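Local coordinates for hypothetical protein RBSTP0775 (Geobacillus stearothermophilus, PDB 1RZ3) that is of unknown function but is probably an ATP-dependent kinase of the phosphoribulokinase and uridine kinase family, at residues R22-I27 / F143-V148; C54-D59 / D126-E131; M58-V63 / L105-H110; E78-Q83 / G132-R137. All blocks are in the same frame, centred on the assembly; numbering follows the deposited sequence.

Interaction 1 of 4, residues R22-I27 / F143-V148; sequences RLVLGI and FFDFVV
With CG placed anti to its own carbonyl carbon (chi1 -69°), D145 turns its carboxylate back along 22-27, where OD2 takes the backbone N of V24 at 2.9 Å. That bond is almost straight at 177° and uses the anti lone pair of OD2, which also holds a salt bridge to K98. V24 is gripped from its other end as well: its O accepts from D145 N at 2.8 Å and from F146 N at 3.3 Å, both donors in the carbonyl plane. The valine side chain comes across F144 at about a right angle, CG1 lying 3.9 Å from F144 CD1 and closer still to F143 O. An alanine at V24 is likely to leave F144 CD1 without its methyl partner and open a gap beside the carbonyl of F143. Further on, F144 sets CE1 against the CA of G26, where a CB would collide with the ring. G26 N then bonds F146 O, and V148 N reaches G26 O at 2.8 Å. L25 and I27 share a face with F146 and V148; helix 3-15 packs on all but I27, which meets helix 35-48. Strand 23-29 is the middle of the parallel sheet and 146-150 its neighbour, as in P-loop kinases, 23-29 running on toward a probable Walker A loop.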
# COMPACT_ATOMS: atom_id res chain seq x y z
N ARG A 22 -14.06 2.11 11.47
CA ARG A 22 -13.31 1.34 10.48
C ARG A 22 -11.86 1.20 10.92
O ARG A 22 -11.27 2.14 11.46
CB ARG A 22 -13.34 2.05 9.12
CG ARG A 22 -14.71 2.20 8.49
CD ARG A 22 -14.63 3.04 7.23
NE ARG A 22 -15.94 3.26 6.63
CZ ARG A 22 -16.20 4.22 5.76
NH1 ARG A 22 -15.24 5.05 5.38
NH2 ARG A 22 -17.43 4.37 5.27
N LEU A 23 -11.29 0.03 10.69
CA LEU A 23 -9.90 -0.21 11.03
C LEU A 23 -9.11 -0.14 9.72
O LEU A 23 -9.40 -0.88 8.78
CB LEU A 23 -9.74 -1.59 11.67
CG LEU A 23 -8.34 -1.95 12.19
CD1 LEU A 23 -7.93 -0.98 13.30
CD2 LEU A 23 -8.36 -3.38 12.72
N VAL A 24 -8.14 0.76 9.65
CA VAL A 24 -7.33 0.91 8.44
C VAL A 24 -6.00 0.17 8.59
O VAL A 24 -5.19 0.50 9.45
CB VAL A 24 -7.10 2.41 8.14
CG1 VAL A 24 -6.27 2.56 6.87
CG2 VAL A 24 -8.44 3.12 7.99
N LEU A 25 -5.80 -0.83 7.74
CA LEU A 25 -4.60 -1.66 7.76
C LEU A 25 -3.70 -1.36 6.57
O LEU A 25 -4.18 -1.03 5.49
CB LEU A 25 -4.98 -3.13 7.71
CG LEU A 25 -6.17 -3.58 8.56
CD1 LEU A 25 -6.62 -4.98 8.12
CD2 LEU A 25 -5.77 -3.56 10.03
N GLY A 26 -2.40 -1.48 6.78
CA GLY A 26 -1.49 -1.24 5.69
C GLY A 26 -0.51 -2.39 5.56
O GLY A 26 -0.06 -2.95 6.56
N ILE A 27 -0.23 -2.78 4.32
CA ILE A 27 0.73 -3.83 4.05
C ILE A 27 1.82 -3.14 3.24
O ILE A 27 1.68 -2.89 2.05
CB ILE A 27 0.11 -4.99 3.24
CG1 ILE A 27 -1.01 -5.64 4.04
CG2 ILE A 27 1.19 -6.02 2.92
CD1 ILE A 27 -1.63 -6.86 3.37
N PHE A 143 -2.90 7.99 8.92
CA PHE A 143 -4.18 7.38 8.59
C PHE A 143 -4.26 5.87 8.68
O PHE A 143 -5.29 5.28 8.34
CB PHE A 143 -4.62 7.89 7.22
CG PHE A 143 -4.67 9.39 7.14
CD1 PHE A 143 -5.66 10.09 7.83
CD2 PHE A 143 -3.69 10.10 6.46
CE1 PHE A 143 -5.65 11.49 7.85
CE2 PHE A 143 -3.67 11.49 6.48
CZ PHE A 143 -4.66 12.19 7.17
N PHE A 144 -3.18 5.23 9.14
CA PHE A 144 -3.14 3.78 9.30
C PHE A 144 -3.25 3.43 10.78
O PHE A 144 -2.57 4.04 11.61
CB PHE A 144 -1.82 3.20 8.77
CG PHE A 144 -1.72 3.18 7.28
CD1 PHE A 144 -2.38 2.21 6.53
CD2 PHE A 144 -0.94 4.13 6.62
CE1 PHE A 144 -2.28 2.19 5.14
CE2 PHE A 144 -0.83 4.11 5.22
CZ PHE A 144 -1.50 3.14 4.49
N ASP A 145 -4.08 2.45 11.11
CA ASP A 145 -4.23 2.02 12.50
C ASP A 145 -3.25 0.89 12.77
O ASP A 145 -2.83 0.67 13.90
CB ASP A 145 -5.64 1.49 12.76
CG ASP A 145 -6.68 2.57 12.72
OD1 ASP A 145 -6.59 3.49 13.56
OD2 ASP A 145 -7.57 2.51 11.85
N PHE A 146 -2.87 0.18 11.71
CA PHE A 146 -1.99 -0.96 11.86
C PHE A 146 -1.23 -1.16 10.55
O PHE A 146 -1.83 -1.16 9.48
CB PHE A 146 -2.84 -2.19 12.15
CG PHE A 146 -2.07 -3.48 12.27
CD1 PHE A 146 -1.37 -3.79 13.43
CD2 PHE A 146 -2.07 -4.39 11.22
CE1 PHE A 146 -0.69 -4.99 13.56
CE2 PHE A 146 -1.39 -5.60 11.34
CZ PHE A 146 -0.70 -5.90 12.51
N VAL A 147 0.09 -1.31 10.65
CA VAL A 147 0.90 -1.51 9.46
C VAL A 147 1.79 -2.73 9.62
O VAL A 147 2.46 -2.89 10.65
CB VAL A 147 1.80 -0.30 9.15
CG1 VAL A 147 2.71 -0.61 7.95
CG2 VAL A 147 0.94 0.93 8.85
N VAL A 148 1.77 -3.59 8.61
CA VAL A 148 2.62 -4.78 8.59
C VAL A 148 3.68 -4.49 7.54
O VAL A 148 3.35 -4.06 6.43
CB VAL A 148 1.86 -6.03 8.11
CG1 VAL A 148 2.80 -7.24 8.15
CG2 VAL A 148 0.64 -6.27 8.95

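Interaction 2 of 4, residues C54-D59 / D126-E131; sequences CVFHMD and DMIMIE
H57 and E131 cross at a slant at the end of two parallel strands, joined by a hydrogen bond of 2.6 Å from H57 ND1 to E131 OE2. The oxygen lies in the imidazole plane at the ring edge and offers its anti lone pair, while ring and carboxylate planes stand 71° apart. E131 gets there by a folded chain: CG sits between the backbone N and the carbonyl carbon (chi1 64°), and a second bend at chi2 swings the carboxylate over to the histidine. T36 OG1 and a water 3.1 Å from OE2, which also accepts from D59 N, hold that oxygen in place as well. With E131 also touching K35, this strand end lies beside the probable Walker A loop of a P-loop fold.

On the other face, F56 presents its ring edge to I128, with CD2 3.8 Å from I128 CG2. I128 CD1, brought round by a bend at chi2, rests 3.6 Å from C54 CB. M58, a selenomethionine, curls at chi2 and chi3 so that SE lies 3.7 Å from I130 CG2. The backbone bonds run in parallel register from C54 N to M127 O through to M58 N on E131 O.

Helix 35-48 packs over the face of V55, H57, M129 and E131, and helix 86-94 over that of F56 and I130; strand 23-29 flanks 127-132 on its far side.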
# COMPACT_ATOMS: atom_id res chain seq x y z
N CYS A 54 -12.44 -3.91 2.54
CA CYS A 54 -12.32 -3.18 1.28
C CYS A 54 -10.80 -3.09 1.03
O CYS A 54 -10.05 -2.72 1.93
CB CYS A 54 -12.92 -1.77 1.41
SG CYS A 54 -12.81 -0.75 -0.08
N VAL A 55 -10.36 -3.44 -0.17
CA VAL A 55 -8.93 -3.44 -0.47
C VAL A 55 -8.50 -2.45 -1.55
O VAL A 55 -9.17 -2.30 -2.57
CB VAL A 55 -8.47 -4.85 -0.93
CG1 VAL A 55 -6.95 -4.87 -1.10
CG2 VAL A 55 -8.92 -5.91 0.08
N PHE A 56 -7.38 -1.77 -1.31
CA PHE A 56 -6.81 -0.81 -2.26
C PHE A 56 -5.40 -1.28 -2.58
O PHE A 56 -4.71 -1.81 -1.70
CB PHE A 56 -6.74 0.60 -1.65
CG PHE A 56 -8.07 1.29 -1.57
CD1 PHE A 56 -8.59 1.96 -2.67
CD2 PHE A 56 -8.81 1.25 -0.39
CE1 PHE A 56 -9.83 2.60 -2.60
CE2 PHE A 56 -10.05 1.88 -0.31
CZ PHE A 56 -10.57 2.55 -1.42
N HIS A 57 -4.97 -1.10 -3.83
CA HIS A 57 -3.64 -1.50 -4.27
C HIS A 57 -2.99 -0.24 -4.81
O HIS A 57 -3.41 0.28 -5.84
CB HIS A 57 -3.76 -2.56 -5.37
CG HIS A 57 -4.50 -3.79 -4.96
ND1 HIS A 57 -3.89 -4.82 -4.26
CD2 HIS A 57 -5.79 -4.16 -5.12
CE1 HIS A 57 -4.78 -5.77 -4.02
NE2 HIS A 57 -5.94 -5.39 -4.53
N MSE A 58 -1.96 0.26 -4.13
CA MSE A 58 -1.33 1.51 -4.55
C MSE A 58 -0.77 1.56 -5.97
O MSE A 58 -0.67 2.65 -6.54
CB MSE A 58 -0.26 1.93 -3.56
CG MSE A 58 -0.80 2.22 -2.15
SE MSE A 58 -2.38 3.34 -2.11
CE MSE A 58 -1.59 4.97 -2.79
N ASP A 59 -0.41 0.42 -6.55
CA ASP A 59 0.10 0.43 -7.92
C ASP A 59 -1.00 0.84 -8.90
O ASP A 59 -0.72 1.19 -10.04
CB ASP A 59 0.67 -0.93 -8.32
CG ASP A 59 1.97 -1.25 -7.60
OD1 ASP A 59 2.80 -0.33 -7.44
OD2 ASP A 59 2.16 -2.42 -7.20
N ASP A 126 -15.72 -3.09 7.67
CA ASP A 126 -15.22 -3.18 9.04
C ASP A 126 -13.75 -2.77 9.01
O ASP A 126 -13.24 -2.15 9.95
CB ASP A 126 -15.33 -4.61 9.56
CG ASP A 126 -16.76 -5.08 9.68
OD1 ASP A 126 -17.56 -4.40 10.37
OD2 ASP A 126 -17.09 -6.12 9.08
N MSE A 127 -13.08 -3.12 7.92
CA MSE A 127 -11.67 -2.81 7.76
C MSE A 127 -11.35 -2.40 6.33
O MSE A 127 -11.98 -2.86 5.38
CB MSE A 127 -10.80 -4.03 8.10
CG MSE A 127 -11.11 -4.70 9.42
SE MSE A 127 -9.80 -6.08 9.87
CE MSE A 127 -10.42 -6.49 11.66
N ILE A 128 -10.36 -1.53 6.19
CA ILE A 128 -9.90 -1.07 4.89
C ILE A 128 -8.46 -1.53 4.82
O ILE A 128 -7.67 -1.22 5.72
CB ILE A 128 -9.93 0.48 4.77
CG1 ILE A 128 -11.34 1.01 5.06
CG2 ILE A 128 -9.44 0.90 3.38
CD1 ILE A 128 -12.41 0.41 4.19
N MSE A 129 -8.10 -2.26 3.78
CA MSE A 129 -6.74 -2.74 3.64
C MSE A 129 -6.05 -2.11 2.44
O MSE A 129 -6.57 -2.16 1.33
CB MSE A 129 -6.71 -4.26 3.52
CG MSE A 129 -5.31 -4.82 3.58
SE MSE A 129 -5.33 -6.72 3.40
CE MSE A 129 -6.02 -7.18 5.14
N ILE A 130 -4.88 -1.54 2.68
CA ILE A 130 -4.11 -0.88 1.64
C ILE A 130 -2.73 -1.52 1.55
O ILE A 130 -2.03 -1.64 2.55
CB ILE A 130 -3.95 0.63 1.95
CG1 ILE A 130 -5.34 1.26 2.12
CG2 ILE A 130 -3.16 1.32 0.85
CD1 ILE A 130 -5.32 2.70 2.57
N GLU A 131 -2.34 -1.94 0.34
CA GLU A 131 -1.03 -2.55 0.15
C GLU A 131 -0.27 -1.79 -0.93
O GLU A 131 -0.86 -1.35 -1.92
CB GLU A 131 -1.16 -4.03 -0.25
CG GLU A 131 -1.85 -4.30 -1.58
CD GLU A 131 -0.89 -4.34 -2.76
OE1 GLU A 131 0.33 -4.12 -2.56
OE2 GLU A 131 -1.35 -4.61 -3.89
O HOH W 1 0.06 -2.30 -5.33

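Interaction 3 of 4, residues M58-V63 / L105-H110; sequences MDDHIV and LPFYDH
The F107 ring has H61 CE1 over one face, 3.4 Å above its plane and offset toward the rim. This is an edge-to-face pair, H61 supplying the edge, with centroids 4.7 Å apart and planes at 64°. D60 packs its CB over the centre of one imidazole face, and P106 O lies at the imidazole edge, 3.5 Å from H61 ND1. D60 CB also meets F107 CD1 at 3.7 Å, while OD2 lies near the plane of the phenyl ring at its rim. At the other end, the Y108 ring carries V63 O over one face and H110 CE1 at its edge.

One direct backbone hydrogen bond ties the segments: Y108 N to D60 O, 2.7 Å and nearly straight at 172°. It pins the 3-10 turn and loop following strand 53-57 of the parallel core, which resembles that of P-loop kinases, to strand 102-109, half of a separate antiparallel hairpin with 114-121. A water seals the same junction, donating to both D60 OD1 and Y108 O.

I62 takes the less common first torsion (chi1 59°), with CG1 between the backbone N and the carbonyl carbon, which brings CG1 and CD1 obliquely against the tyrosine ring; CG1 approaches Y108 CD2 to 3.5 Å. CD1 also reaches the H110 ring, 3.7 Å from H110 CE1. The tyrosine hydroxyl bonds to D113 and R68 beyond the contact. Replacing Y108 with an alanine would probably leave I62 CG1 and CD1 without their ring and deprive D113 and R68 of the hydroxyl they share. H110 brings CE1 to 3.3 Å from D59 O.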
# COMPACT_ATOMS: atom_id res chain seq x y z
N MSE A 58 -1.96 0.26 -4.13
CA MSE A 58 -1.33 1.51 -4.55
C MSE A 58 -0.77 1.56 -5.97
O MSE A 58 -0.67 2.65 -6.54
CB MSE A 58 -0.26 1.93 -3.56
CG MSE A 58 -0.80 2.22 -2.15
SE MSE A 58 -2.38 3.34 -2.11
CE MSE A 58 -1.59 4.97 -2.79
N ASP A 59 -0.41 0.42 -6.55
CA ASP A 59 0.10 0.43 -7.92
C ASP A 59 -1.00 0.84 -8.90
O ASP A 59 -0.72 1.19 -10.04
CB ASP A 59 0.67 -0.93 -8.32
CG ASP A 59 1.97 -1.25 -7.60
OD1 ASP A 59 2.80 -0.33 -7.44
OD2 ASP A 59 2.16 -2.42 -7.20
N ASP A 60 -2.25 0.78 -8.45
CA ASP A 60 -3.38 1.18 -9.29
C ASP A 60 -3.45 2.70 -9.37
O ASP A 60 -4.05 3.26 -10.29
CB ASP A 60 -4.73 0.74 -8.70
CG ASP A 60 -4.98 -0.75 -8.78
OD1 ASP A 60 -4.48 -1.40 -9.72
OD2 ASP A 60 -5.71 -1.28 -7.90
N HIS A 61 -2.82 3.38 -8.42
CA HIS A 61 -2.93 4.83 -8.37
C HIS A 61 -1.70 5.67 -8.66
O HIS A 61 -1.49 6.71 -8.03
CB HIS A 61 -3.53 5.21 -7.02
CG HIS A 61 -4.75 4.41 -6.66
ND1 HIS A 61 -5.92 4.47 -7.39
CD2 HIS A 61 -4.94 3.47 -5.71
CE1 HIS A 61 -6.78 3.61 -6.90
NE2 HIS A 61 -6.22 2.98 -5.88
N ILE A 62 -0.91 5.23 -9.63
CA ILE A 62 0.29 5.96 -10.02
C ILE A 62 -0.04 6.87 -11.21
O ILE A 62 -1.10 6.73 -11.83
CB ILE A 62 1.42 5.00 -10.40
CG1 ILE A 62 0.98 4.11 -11.57
CG2 ILE A 62 1.82 4.16 -9.20
CD1 ILE A 62 2.08 3.24 -12.12
N VAL A 63 0.87 7.79 -11.50
CA VAL A 63 0.70 8.72 -12.61
C VAL A 63 1.14 8.10 -13.94
O VAL A 63 1.74 7.04 -13.97
CB VAL A 63 1.50 10.01 -12.37
CG1 VAL A 63 1.03 10.68 -11.09
CG2 VAL A 63 3.00 9.69 -12.28
N LEU A 105 -11.86 7.22 -7.93
CA LEU A 105 -10.46 7.50 -8.19
C LEU A 105 -10.02 7.08 -9.58
O LEU A 105 -10.65 6.22 -10.21
CB LEU A 105 -9.60 6.74 -7.18
CG LEU A 105 -9.94 6.83 -5.69
CD1 LEU A 105 -9.28 5.67 -4.94
CD2 LEU A 105 -9.47 8.16 -5.13
N PRO A 106 -8.94 7.69 -10.08
CA PRO A 106 -8.44 7.34 -11.41
C PRO A 106 -7.61 6.07 -11.24
O PRO A 106 -6.67 6.04 -10.44
CB PRO A 106 -7.60 8.55 -11.79
CG PRO A 106 -7.05 9.00 -10.47
CD PRO A 106 -8.27 8.90 -9.56
N PHE A 107 -7.98 5.01 -11.94
CA PHE A 107 -7.25 3.76 -11.86
C PHE A 107 -6.34 3.64 -13.08
O PHE A 107 -6.79 3.75 -14.21
CB PHE A 107 -8.23 2.59 -11.79
CG PHE A 107 -8.77 2.34 -10.41
CD1 PHE A 107 -8.23 1.33 -9.61
CD2 PHE A 107 -9.80 3.12 -9.89
CE1 PHE A 107 -8.71 1.11 -8.32
CE2 PHE A 107 -10.28 2.91 -8.60
CZ PHE A 107 -9.73 1.89 -7.81
N TYR A 108 -5.05 3.42 -12.82
CA TYR A 108 -4.06 3.32 -13.89
C TYR A 108 -4.00 1.98 -14.60
O TYR A 108 -3.93 0.92 -13.97
CB TYR A 108 -2.68 3.65 -13.34
CG TYR A 108 -1.60 3.72 -14.40
CD1 TYR A 108 -1.63 4.72 -15.37
CD2 TYR A 108 -0.55 2.81 -14.41
CE1 TYR A 108 -0.63 4.81 -16.34
CE2 TYR A 108 0.46 2.89 -15.38
CZ TYR A 108 0.41 3.89 -16.33
OH TYR A 108 1.40 3.99 -17.27
N ASP A 109 -4.02 2.03 -15.93
CA ASP A 109 -3.92 0.84 -16.76
C ASP A 109 -2.48 0.84 -17.28
O ASP A 109 -2.14 1.64 -18.15
CB ASP A 109 -4.90 0.90 -17.93
CG ASP A 109 -4.98 -0.42 -18.69
OD1 ASP A 109 -3.92 -0.94 -19.10
OD2 ASP A 109 -6.11 -0.93 -18.87
N HIS A 110 -1.66 -0.04 -16.73
CA HIS A 110 -0.25 -0.16 -17.10
C HIS A 110 -0.00 -0.44 -18.58
O HIS A 110 0.96 0.06 -19.16
CB HIS A 110 0.40 -1.24 -16.24
CG HIS A 110 0.26 -1.01 -14.77
ND1 HIS A 110 0.95 -0.03 -14.09
CD2 HIS A 110 -0.52 -1.62 -13.84
CE1 HIS A 110 0.60 -0.04 -12.82
NE2 HIS A 110 -0.29 -0.99 -12.64
O HOH W 2 -5.75 -0.18 -12.10
O HOH W 3 -2.15 -2.49 -10.23

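Interaction 4 of 4, residues E78-Q83 / G132-R137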
# COMPACT_ATOMS: atom_id res chain seq x y z
N GLU A 78 12.25 9.74 -9.31
CA GLU A 78 11.03 9.62 -10.09
C GLU A 78 10.12 8.57 -9.44
O GLU A 78 8.91 8.77 -9.29
CB GLU A 78 11.34 9.16 -11.53
CG GLU A 78 12.29 10.07 -12.30
CD GLU A 78 12.42 9.66 -13.75
OE1 GLU A 78 12.58 8.46 -14.03
OE2 GLU A 78 12.37 10.55 -14.63
N TYR A 79 10.73 7.46 -9.06
CA TYR A 79 10.01 6.36 -8.44
C TYR A 79 9.47 6.69 -7.05
O TYR A 79 8.31 6.41 -6.74
CB TYR A 79 10.93 5.13 -8.38
CG TYR A 79 10.33 3.88 -7.76
CD1 TYR A 79 9.02 3.50 -8.03
CD2 TYR A 79 11.10 3.05 -6.95
CE1 TYR A 79 8.49 2.31 -7.51
CE2 TYR A 79 10.59 1.86 -6.44
CZ TYR A 79 9.29 1.50 -6.72
OH TYR A 79 8.79 0.32 -6.22
N TYR A 80 10.29 7.33 -6.21
CA TYR A 80 9.85 7.65 -4.86
C TYR A 80 8.98 8.89 -4.71
O TYR A 80 8.02 8.89 -3.93
CB TYR A 80 11.06 7.79 -3.93
CG TYR A 80 10.67 7.89 -2.47
CD1 TYR A 80 10.31 6.75 -1.75
CD2 TYR A 80 10.60 9.13 -1.82
CE1 TYR A 80 9.88 6.83 -0.43
CE2 TYR A 80 10.17 9.22 -0.50
CZ TYR A 80 9.82 8.07 0.19
OH TYR A 80 9.38 8.16 1.49
N TYR A 81 9.30 9.95 -5.45
CA TYR A 81 8.56 11.21 -5.33
C TYR A 81 7.56 11.58 -6.42
O TYR A 81 6.60 12.29 -6.16
CB TYR A 81 9.55 12.37 -5.19
CG TYR A 81 10.15 12.50 -3.81
CD1 TYR A 81 9.36 12.83 -2.71
CD2 TYR A 81 11.52 12.31 -3.61
CE1 TYR A 81 9.91 12.97 -1.45
CE2 TYR A 81 12.09 12.45 -2.34
CZ TYR A 81 11.27 12.78 -1.27
OH TYR A 81 11.80 12.91 -0.01
N LEU A 82 7.78 11.11 -7.64
CA LEU A 82 6.89 11.47 -8.73
C LEU A 82 5.89 10.42 -9.18
O LEU A 82 4.84 10.76 -9.73
CB LEU A 82 7.71 11.92 -9.94
CG LEU A 82 8.75 13.01 -9.66
CD1 LEU A 82 9.44 13.40 -10.96
CD2 LEU A 82 8.09 14.21 -9.00
N GLN A 83 6.19 9.14 -8.95
CA GLN A 83 5.30 8.07 -9.38
C GLN A 83 3.90 8.16 -8.78
O GLN A 83 2.92 7.73 -9.41
CB GLN A 83 5.93 6.71 -9.07
CG GLN A 83 5.14 5.54 -9.64
CD GLN A 83 6.03 4.40 -10.08
OE1 GLN A 83 6.96 4.60 -10.86
NE2 GLN A 83 5.75 3.20 -9.59
N GLY A 132 1.03 -1.62 -0.73
CA GLY A 132 1.84 -0.92 -1.71
C GLY A 132 3.22 -0.61 -1.19
O GLY A 132 3.55 -0.90 -0.04
N VAL A 133 4.06 -0.01 -2.04
CA VAL A 133 5.40 0.34 -1.62
C VAL A 133 5.39 1.75 -1.04
O VAL A 133 4.55 2.58 -1.40
CB VAL A 133 6.39 0.29 -2.82
CG1 VAL A 133 5.96 1.26 -3.89
CG2 VAL A 133 7.80 0.59 -2.35
N PHE A 134 6.33 2.01 -0.13
CA PHE A 134 6.48 3.31 0.52
C PHE A 134 5.19 3.79 1.20
O PHE A 134 4.87 4.97 1.12
CB PHE A 134 6.92 4.37 -0.51
CG PHE A 134 8.01 3.92 -1.45
CD1 PHE A 134 9.17 3.32 -0.96
CD2 PHE A 134 7.89 4.12 -2.82
CE1 PHE A 134 10.20 2.92 -1.83
CE2 PHE A 134 8.91 3.73 -3.70
CZ PHE A 134 10.07 3.13 -3.20
N LEU A 135 4.47 2.89 1.85
CA LEU A 135 3.22 3.27 2.51
C LEU A 135 3.40 4.14 3.74
O LEU A 135 2.50 4.91 4.10
CB LEU A 135 2.44 2.02 2.95
CG LEU A 135 1.77 1.12 1.92
CD1 LEU A 135 0.88 0.12 2.68
CD2 LEU A 135 0.92 1.95 0.96
N GLN A 136 4.55 4.02 4.39
CA GLN A 136 4.79 4.78 5.61
C GLN A 136 5.45 6.14 5.44
O GLN A 136 6.12 6.62 6.35
CB GLN A 136 5.56 3.91 6.60
CG GLN A 136 4.75 2.68 7.01
CD GLN A 136 5.48 1.79 7.98
OE1 GLN A 136 6.32 0.97 7.60
NE2 GLN A 136 5.18 1.96 9.26
N ARG A 137 5.27 6.76 4.28
CA ARG A 137 5.83 8.09 4.11
C ARG A 137 5.03 8.98 5.07
O ARG A 137 3.85 8.71 5.35
CB ARG A 137 5.72 8.55 2.65
CG ARG A 137 4.36 8.42 2.00
CD ARG A 137 4.40 8.96 0.57
NE ARG A 137 4.83 7.99 -0.45
CZ ARG A 137 5.83 8.17 -1.30
NH1 ARG A 137 6.55 9.29 -1.26
NH2 ARG A 137 6.10 7.26 -2.22
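Helix 75-82, with a wider pi-type turn at 78-82, faces an irregular loop in which F134, with positive phi and psi, begins a type I turn to R137. R137 reaches back to the helix and grips a single atom, Y80 O, with NH2 at 3.0 Å and NH1 at 3.1 Å, the oxygen lying near the guanidinium plane. CG is wedged between the backbone N and the carbonyl carbon (chi1 50°), and a bend at chi3 carries the group past the Y80 ring in the opposite direction. It thus makes a cation-pi contact as well, CZ 4.4 Å from the ring centroid and almost directly over the face.

F134 is the hinge of an aromatic cluster. One of its faces receives the edge of Y80, with Y80 CE1 3.6 Å from F134 CG; its own edge points into the face of Y79, where F134 CZ and Y79 CE2 are 3.5 Å apart. Both T-shaped pairs are steep, with planes at 67° to Y79 and 70° to Y80. Beyond, the Y79 hydroxyl lies against the methyls of V133, 3.8 Å from CG1.

Helix 169-187 extends the cluster, its Y176, Y182 and Y183 meeting Y79, Y80 and F134 edge to face, while W140 makes a second cation-pi contact with R137. The loop itself leaves the end of strand 127-132 on its way to strand 146-150.

In the fold
Interactions 1 and 2 are two strand pairings of the buried parallel sheet: 127-132 lies between 53-57 and 23-29, so the two contacts are joined by backbone bonds such as L25 N to I128 O. Both rest on regular strand pairing, with a carboxylate bond added at one end. Interaction 3 shares M58 and D59 with interaction 2 but is only partly buried, and depends on rings, waters and one backbone bond. Interaction 4, buried again, replaces strand pairing with aromatic edges and an arginine. V63 N to Q83 O links interactions 3 and 4, and G132 N to I27 O links interactions 4 and 1. Interactions 1 and 3, centres about 20 Å apart, do not touch.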